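Local atomic coordinates of Nadp(h)-dependent ketose reductase (PDB entry 1E3J), a protein that probably reduces fructose to sorbitol with NADP(H), as a zinc-containing polyol dehydrogenase of the alcohol dehydrogenase family. Residues Val94-Cys99 against Asn108-Leu113. Numbering follows the deposited sequence.
Sequences VPCRRC and NLCPDL. With ZN (zinc ion), chain B.
Cys96 and Cys99 share one first torsion and Cys110 takes another, and all three meet at one zinc ion. In Cys96 (chi1 83°) SG is tucked over the backbone, flanked by N and C, and Cys99 takes nearly the same rotation. In Cys110 SG is anti to the backbone N, at 173°. These rotations bring the three sulfurs onto the metal: zinc lies 2.4 Å from Cys96 SG, 2.3 Å from Cys99 SG and 2.5 Å from Cys110 SG. Cys102, from the helix 100-103, supplies the fourth sulfur.

Backbone N-H groups also point at the thiolates. Cys96 N donates across the contact to Cys110 SG over 3.3 Å, nearly straight at 166°. Asp112 N gives the same sulfur a weaker, more bent bond. Arg98 N reaches Cys96 SG at 3.1 Å, within the loop that links the first two cysteines. Cys99 stands at the N-cap of the helix 100-103, and its SG caps a backbone N there. Such bonds would be expected to offset part of the negative charge gathered around the metal.

Apolar contacts flank the site. Pro95 CB lies 3.8 Å from Cys110 CB, and the CD1 branch of Leu113 lies against the Pro95 ring, 3.7 Å from Pro95 N. On another side, Pro111 CD meets Cys99 SG at 3.8 Å. Cys110 to Leu113 form a type I beta turn, and Val94 pairs with Thr114 through the backbone just beyond it.

Three cysteines spaced as CxxCxxC and a fourth further on, Cys110, make this the structural zinc site of the lobe loop in zinc-containing alcohol dehydrogenases, separate from the zinc held by Cys41, His66 and Glu67.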
# COMPACT_ATOMS: atom_id res chain seq x y z
N VAL A 94 23.47 -12.19 0.31
CA VAL A 94 22.79 -13.32 -0.31
C VAL A 94 22.00 -13.99 0.79
O VAL A 94 22.56 -14.49 1.75
CB VAL A 94 23.79 -14.30 -0.94
CG1 VAL A 94 23.05 -15.45 -1.58
CG2 VAL A 94 24.63 -13.55 -1.99
N PRO A 95 20.66 -13.96 0.67
CA PRO A 95 19.70 -14.53 1.62
C PRO A 95 19.53 -16.06 1.52
O PRO A 95 20.05 -16.66 0.60
CB PRO A 95 18.43 -13.78 1.27
CG PRO A 95 18.48 -13.76 -0.21
CD PRO A 95 19.96 -13.38 -0.48
N CYS A 96 18.78 -16.66 2.45
CA CYS A 96 18.58 -18.12 2.44
C CYS A 96 17.57 -18.55 1.36
O CYS A 96 17.57 -19.72 0.91
CB CYS A 96 18.12 -18.61 3.83
SG CYS A 96 16.30 -18.45 4.12
N ARG A 97 16.72 -17.61 0.95
CA ARG A 97 15.72 -17.87 -0.09
C ARG A 97 14.60 -18.83 0.36
O ARG A 97 13.84 -19.29 -0.47
CB ARG A 97 16.40 -18.49 -1.31
CG ARG A 97 17.57 -17.75 -1.90
CD ARG A 97 18.06 -18.53 -3.10
NE ARG A 97 18.80 -17.70 -4.03
CZ ARG A 97 20.11 -17.52 -3.97
NH1 ARG A 97 20.80 -18.15 -3.02
NH2 ARG A 97 20.71 -16.73 -4.86
N ARG A 98 14.50 -19.15 1.64
CA ARG A 98 13.49 -20.11 2.10
C ARG A 98 12.79 -19.71 3.39
O ARG A 98 11.94 -20.44 3.88
CB ARG A 98 14.14 -21.48 2.33
CG ARG A 98 14.84 -22.07 1.09
CD ARG A 98 15.71 -23.31 1.40
NE ARG A 98 15.89 -24.13 0.20
CZ ARG A 98 16.56 -23.76 -0.89
NH1 ARG A 98 17.17 -22.58 -0.95
NH2 ARG A 98 16.62 -24.57 -1.94
N CYS A 99 13.16 -18.59 3.99
CA CYS A 99 12.43 -18.26 5.19
C CYS A 99 11.21 -17.37 4.79
O CYS A 99 11.00 -17.07 3.59
CB CYS A 99 13.35 -17.55 6.18
SG CYS A 99 13.83 -15.96 5.59
N ASN A 108 16.46 -8.71 2.58
CA ASN A 108 17.48 -7.98 3.37
C ASN A 108 17.29 -8.24 4.85
O ASN A 108 18.17 -7.98 5.64
CB ASN A 108 17.44 -6.48 3.09
CG ASN A 108 16.11 -5.86 3.44
OD1 ASN A 108 15.04 -6.46 3.23
ND2 ASN A 108 16.16 -4.64 3.97
N LEU A 109 16.14 -8.79 5.24
CA LEU A 109 15.91 -9.08 6.66
C LEU A 109 16.07 -10.58 6.95
O LEU A 109 15.82 -11.03 8.06
CB LEU A 109 14.50 -8.64 7.05
CG LEU A 109 14.17 -7.17 6.78
CD1 LEU A 109 12.77 -6.86 7.25
CD2 LEU A 109 15.18 -6.31 7.55
N CYS A 110 16.45 -11.34 5.95
CA CYS A 110 16.62 -12.77 6.16
C CYS A 110 17.52 -13.02 7.37
O CYS A 110 18.59 -12.42 7.50
CB CYS A 110 17.27 -13.39 4.91
SG CYS A 110 17.69 -15.11 5.16
N PRO A 111 17.12 -13.91 8.28
CA PRO A 111 18.02 -14.12 9.42
C PRO A 111 19.32 -14.87 9.10
O PRO A 111 20.28 -14.77 9.86
CB PRO A 111 17.16 -14.89 10.44
CG PRO A 111 16.17 -15.58 9.59
CD PRO A 111 15.81 -14.53 8.54
N ASP A 112 19.34 -15.63 8.00
CA ASP A 112 20.54 -16.37 7.63
C ASP A 112 21.20 -15.68 6.44
O ASP A 112 21.82 -16.32 5.59
CB ASP A 112 20.22 -17.82 7.25
CG ASP A 112 19.54 -18.59 8.39
OD1 ASP A 112 19.85 -18.34 9.59
OD2 ASP A 112 18.70 -19.45 8.08
N LEU A 113 21.04 -14.37 6.38
CA LEU A 113 21.66 -13.62 5.30
C LEU A 113 23.20 -13.73 5.44
O LEU A 113 23.74 -13.68 6.55
CB LEU A 113 21.27 -12.13 5.41
CG LEU A 113 21.73 -11.15 4.34
CD1 LEU A 113 20.83 -11.17 3.12
CD2 LEU A 113 21.67 -9.77 4.94
ZN ZN B . 15.66 -16.14 4.25